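Local coordinates for protein nucleoside 2-deoxyribosyltransferase (Enterococcus faecalis, PDB 7M5H) that belongs to the nucleoside 2-deoxyribosyltransferase family and may act as an N-hydrolase on 5-hydroxymethyl-dUMP, at residues Y24-I36 against S149-L161. Numbering follows the deposited sequence.
Sequences YLVEQIRQLDKTI and SEEDLLEEIKQRL
Ile29, Leu32, Leu154 and Ile157 illustrate how segments 24-36 and 149-161, on one side of a Rossmann-like sheet, share an apolar seam. Leu154 CD2 touches both Ile29 and Leu32, 3.8 Å from Ile29 CG1 and 3.7 Å from Leu32 CD1, while Ile157 CD1 meets Ile29 CD1 at 3.8 Å, the two isoleucines crossing at about a right angle. Leu32 spreads its two methyls over helix 150-159: CD1 faces Leu154 and Ile157, and CD2 rests on the aliphatic part of Lys158. Beyond the helix ends, Leu161 forks over the turn, CD1 on Asp33 CB and CD2 3.7 Å from Ile36 CG1. At the other end Glu150, extended beyond CG, passes Leu25 CD2, and Tyr24 OH donates to the syn lone pair of Glu150 OE1 (2.8 Å); ring and carboxylate planes stand 62° apart. Tyr21 OH is hydrogen-bonded to the other oxygen, OE2, so two tyrosines grip one carboxylate and probably favour its charged form. Arg20 of a neighbouring subunit makes a cation-pi contact with Tyr24. Helix 24-30, the last part of helix 16-30, runs roughly along helix 150-159 (signed crossing -38°), and both pack on the parallel sheet: Ile29 reaches Phe9 and Leu38, Ile157 reaches Val74, and Leu153 touches Val74 and Val101.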
# COMPACT_ATOMS: atom_id res chain seq x y z
N TYR B 24 0.95 -20.21 -12.45
CA TYR B 24 0.02 -21.27 -12.09
C TYR B 24 -1.38 -21.00 -12.64
O TYR B 24 -2.07 -21.94 -13.05
CB TYR B 24 -0.00 -21.44 -10.57
CG TYR B 24 -1.28 -22.02 -10.01
CD1 TYR B 24 -1.56 -23.38 -10.10
CD2 TYR B 24 -2.21 -21.21 -9.36
CE1 TYR B 24 -2.72 -23.91 -9.58
CE2 TYR B 24 -3.38 -21.73 -8.84
CZ TYR B 24 -3.63 -23.08 -8.95
OH TYR B 24 -4.79 -23.60 -8.43
N LEU B 25 -1.80 -19.74 -12.65
CA LEU B 25 -3.11 -19.40 -13.20
C LEU B 25 -3.11 -19.43 -14.72
O LEU B 25 -4.05 -19.97 -15.33
CB LEU B 25 -3.56 -18.03 -12.70
CG LEU B 25 -4.45 -17.96 -11.47
CD1 LEU B 25 -4.98 -16.55 -11.29
CD2 LEU B 25 -5.59 -18.96 -11.58
N VAL B 26 -2.08 -18.86 -15.35
CA VAL B 26 -2.05 -18.76 -16.80
C VAL B 26 -2.06 -20.15 -17.44
O VAL B 26 -2.69 -20.36 -18.48
CB VAL B 26 -0.82 -17.94 -17.25
CG1 VAL B 26 -0.52 -18.17 -18.72
CG2 VAL B 26 -1.06 -16.46 -16.98
N GLU B 27 -1.39 -21.12 -16.81
CA GLU B 27 -1.42 -22.48 -17.32
C GLU B 27 -2.84 -23.03 -17.35
O GLU B 27 -3.25 -23.67 -18.33
CB GLU B 27 -0.51 -23.38 -16.48
CG GLU B 27 -0.74 -24.87 -16.67
CD GLU B 27 -0.42 -25.35 -18.08
OE1 GLU B 27 0.35 -24.66 -18.79
OE2 GLU B 27 -0.93 -26.42 -18.47
N GLN B 28 -3.61 -22.80 -16.29
CA GLN B 28 -5.00 -23.25 -16.27
C GLN B 28 -5.84 -22.53 -17.32
O GLN B 28 -6.71 -23.15 -17.95
CB GLN B 28 -5.60 -23.05 -14.88
CG GLN B 28 -5.02 -23.93 -13.80
CD GLN B 28 -5.63 -23.66 -12.44
OE1 GLN B 28 -5.01 -23.04 -11.58
NE2 GLN B 28 -6.86 -24.12 -12.24
N ILE B 29 -5.59 -21.24 -17.52
CA ILE B 29 -6.37 -20.48 -18.49
C ILE B 29 -6.10 -20.99 -19.90
O ILE B 29 -7.03 -21.19 -20.70
CB ILE B 29 -6.06 -18.97 -18.38
CG1 ILE B 29 -6.45 -18.45 -16.99
CG2 ILE B 29 -6.79 -18.19 -19.46
CD1 ILE B 29 -6.16 -16.98 -16.79
N ARG B 30 -4.83 -21.22 -20.23
CA ARG B 30 -4.48 -21.69 -21.56
C ARG B 30 -4.99 -23.10 -21.81
O ARG B 30 -5.24 -23.47 -22.97
CB ARG B 30 -2.96 -21.63 -21.76
CG ARG B 30 -2.43 -20.21 -21.94
CD ARG B 30 -0.91 -20.16 -21.83
NE ARG B 30 -0.39 -18.84 -22.18
CZ ARG B 30 0.84 -18.42 -21.88
NH1 ARG B 30 1.67 -19.21 -21.21
NH2 ARG B 30 1.23 -17.21 -22.24
N GLN B 31 -5.17 -23.90 -20.76
CA GLN B 31 -5.71 -25.25 -20.91
C GLN B 31 -7.21 -25.27 -21.13
O GLN B 31 -7.76 -26.34 -21.42
CB GLN B 31 -5.36 -26.10 -19.69
CG GLN B 31 -3.92 -26.56 -19.66
CD GLN B 31 -3.52 -27.29 -20.93
OE1 GLN B 31 -4.19 -28.24 -21.35
NE2 GLN B 31 -2.44 -26.85 -21.55
N LEU B 32 -7.89 -24.13 -21.00
CA LEU B 32 -9.33 -24.09 -21.24
C LEU B 32 -9.65 -24.30 -22.72
O LEU B 32 -10.50 -25.13 -23.07
CB LEU B 32 -9.92 -22.77 -20.76
CG LEU B 32 -10.12 -22.59 -19.25
CD1 LEU B 32 -10.64 -21.20 -18.95
CD2 LEU B 32 -11.07 -23.65 -18.72
N ASP B 33 -8.98 -23.56 -23.59
CA ASP B 33 -9.31 -23.57 -25.01
C ASP B 33 -8.06 -23.28 -25.82
O ASP B 33 -7.23 -22.45 -25.43
CB ASP B 33 -10.40 -22.54 -25.33
CG ASP B 33 -11.17 -22.88 -26.58
OD1 ASP B 33 -12.28 -23.45 -26.46
OD2 ASP B 33 -10.68 -22.57 -27.69
N LYS B 34 -7.93 -23.97 -26.96
CA LYS B 34 -6.78 -23.76 -27.83
C LYS B 34 -6.81 -22.40 -28.52
O LYS B 34 -5.77 -21.94 -29.00
CB LYS B 34 -6.71 -24.87 -28.88
CG LYS B 34 -6.54 -26.26 -28.30
CD LYS B 34 -6.51 -27.31 -29.41
CE LYS B 34 -6.30 -28.71 -28.84
NZ LYS B 34 -6.26 -29.74 -29.90
N THR B 35 -7.97 -21.75 -28.56
CA THR B 35 -8.10 -20.44 -29.21
C THR B 35 -7.70 -19.29 -28.30
O THR B 35 -7.90 -18.13 -28.68
CB THR B 35 -9.54 -20.24 -29.69
OG1 THR B 35 -10.45 -20.45 -28.61
CG2 THR B 35 -9.87 -21.22 -30.82
N ILE B 36 -7.16 -19.56 -27.12
CA ILE B 36 -6.75 -18.52 -26.19
C ILE B 36 -5.30 -18.15 -26.46
O ILE B 36 -4.41 -19.01 -26.39
CB ILE B 36 -6.94 -18.97 -24.73
CG1 ILE B 36 -8.43 -19.07 -24.40
CG2 ILE B 36 -6.25 -18.00 -23.78
CD1 ILE B 36 -8.72 -19.52 -22.98
N SER B 149 -13.02 -16.62 -6.98
CA SER B 149 -12.38 -17.93 -6.99
C SER B 149 -11.80 -18.19 -8.37
O SER B 149 -12.25 -17.64 -9.38
CB SER B 149 -13.35 -19.04 -6.60
OG SER B 149 -14.33 -19.24 -7.61
N GLU B 150 -10.78 -19.05 -8.40
CA GLU B 150 -10.18 -19.45 -9.67
C GLU B 150 -11.15 -20.25 -10.53
O GLU B 150 -11.11 -20.15 -11.76
CB GLU B 150 -8.90 -20.25 -9.41
CG GLU B 150 -7.91 -19.55 -8.50
CD GLU B 150 -6.77 -20.46 -8.06
OE1 GLU B 150 -6.74 -21.63 -8.50
OE2 GLU B 150 -5.91 -20.00 -7.27
N GLU B 151 -12.02 -21.03 -9.90
CA GLU B 151 -13.05 -21.76 -10.64
C GLU B 151 -13.95 -20.80 -11.40
O GLU B 151 -14.22 -20.99 -12.59
CB GLU B 151 -13.86 -22.63 -9.68
CG GLU B 151 -15.18 -23.12 -10.26
CD GLU B 151 -16.08 -23.75 -9.21
OE1 GLU B 151 -15.55 -24.19 -8.17
OE2 GLU B 151 -17.31 -23.78 -9.42
N ASP B 152 -14.44 -19.76 -10.72
CA ASP B 152 -15.32 -18.81 -11.39
C ASP B 152 -14.57 -17.98 -12.43
O ASP B 152 -15.17 -17.54 -13.42
CB ASP B 152 -15.99 -17.89 -10.37
CG ASP B 152 -16.83 -18.66 -9.36
OD1 ASP B 152 -17.23 -19.80 -9.67
OD2 ASP B 152 -17.08 -18.13 -8.26
N LEU B 153 -13.27 -17.77 -12.23
CA LEU B 153 -12.48 -17.05 -13.23
C LEU B 153 -12.40 -17.84 -14.53
O LEU B 153 -12.65 -17.30 -15.62
CB LEU B 153 -11.08 -16.77 -12.69
CG LEU B 153 -10.09 -16.15 -13.68
CD1 LEU B 153 -10.56 -14.76 -14.10
CD2 LEU B 153 -8.69 -16.10 -13.09
N LEU B 154 -12.06 -19.13 -14.44
CA LEU B 154 -11.98 -19.96 -15.64
C LEU B 154 -13.35 -20.12 -16.29
O LEU B 154 -13.47 -20.11 -17.52
CB LEU B 154 -11.39 -21.33 -15.28
CG LEU B 154 -10.00 -21.33 -14.65
CD1 LEU B 154 -9.71 -22.68 -14.01
CD2 LEU B 154 -8.94 -20.98 -15.68
N GLU B 155 -14.40 -20.27 -15.47
CA GLU B 155 -15.75 -20.40 -16.02
C GLU B 155 -16.17 -19.14 -16.76
O GLU B 155 -16.78 -19.21 -17.83
CB GLU B 155 -16.73 -20.72 -14.89
CG GLU B 155 -18.17 -20.87 -15.36
CD GLU B 155 -18.37 -22.07 -16.26
OE1 GLU B 155 -17.86 -23.16 -15.92
OE2 GLU B 155 -19.02 -21.92 -17.31
N GLU B 156 -15.83 -17.97 -16.21
CA GLU B 156 -16.18 -16.71 -16.87
C GLU B 156 -15.40 -16.53 -18.16
O GLU B 156 -15.93 -16.01 -19.15
CB GLU B 156 -15.93 -15.54 -15.92
CG GLU B 156 -16.24 -14.17 -16.51
CD GLU B 156 -17.72 -13.98 -16.78
OE1 GLU B 156 -18.55 -14.60 -16.08
OE2 GLU B 156 -18.06 -13.20 -17.70
N ILE B 157 -14.13 -16.94 -18.17
CA ILE B 157 -13.32 -16.83 -19.38
C ILE B 157 -13.88 -17.72 -20.49
O ILE B 157 -13.90 -17.34 -21.66
CB ILE B 157 -11.85 -17.16 -19.07
CG1 ILE B 157 -11.22 -16.06 -18.22
CG2 ILE B 157 -11.05 -17.37 -20.36
CD1 ILE B 157 -9.78 -16.33 -17.83
N LYS B 158 -14.34 -18.92 -20.13
CA LYS B 158 -14.89 -19.83 -21.12
C LYS B 158 -16.13 -19.24 -21.79
O LYS B 158 -16.29 -19.32 -23.01
CB LYS B 158 -15.23 -21.18 -20.48
CG LYS B 158 -14.28 -22.30 -20.87
CD LYS B 158 -14.82 -23.65 -20.41
CE LYS B 158 -15.04 -23.68 -18.91
NZ LYS B 158 -15.55 -25.00 -18.46
N GLN B 159 -17.01 -18.62 -20.99
CA GLN B 159 -18.22 -18.00 -21.52
C GLN B 159 -17.92 -16.84 -22.45
O GLN B 159 -18.76 -16.52 -23.31
CB GLN B 159 -19.11 -17.52 -20.37
CG GLN B 159 -19.57 -18.62 -19.42
CD GLN B 159 -20.59 -19.55 -20.04
OE1 GLN B 159 -21.30 -19.18 -20.98
NE2 GLN B 159 -20.65 -20.78 -19.54
N ARG B 160 -16.77 -16.18 -22.31
CA ARG B 160 -16.42 -15.04 -23.15
C ARG B 160 -15.57 -15.43 -24.35
O ARG B 160 -14.96 -14.55 -24.97
CB ARG B 160 -15.70 -13.98 -22.32
CG ARG B 160 -16.56 -13.35 -21.24
CD ARG B 160 -15.78 -12.32 -20.43
NE ARG B 160 -16.68 -11.53 -19.59
CZ ARG B 160 -17.26 -10.41 -19.98
NH1 ARG B 160 -17.04 -9.93 -21.20
NH2 ARG B 160 -18.07 -9.75 -19.16
N LEU B 161 -15.52 -16.71 -24.70
CA LEU B 161 -14.78 -17.16 -25.87
C LEU B 161 -15.67 -17.20 -27.11
O LEU B 161 -16.01 -18.28 -27.60
CB LEU B 161 -14.16 -18.53 -25.62
CG LEU B 161 -12.83 -18.54 -24.86
CD1 LEU B 161 -12.59 -19.89 -24.21
CD2 LEU B 161 -11.70 -18.20 -25.81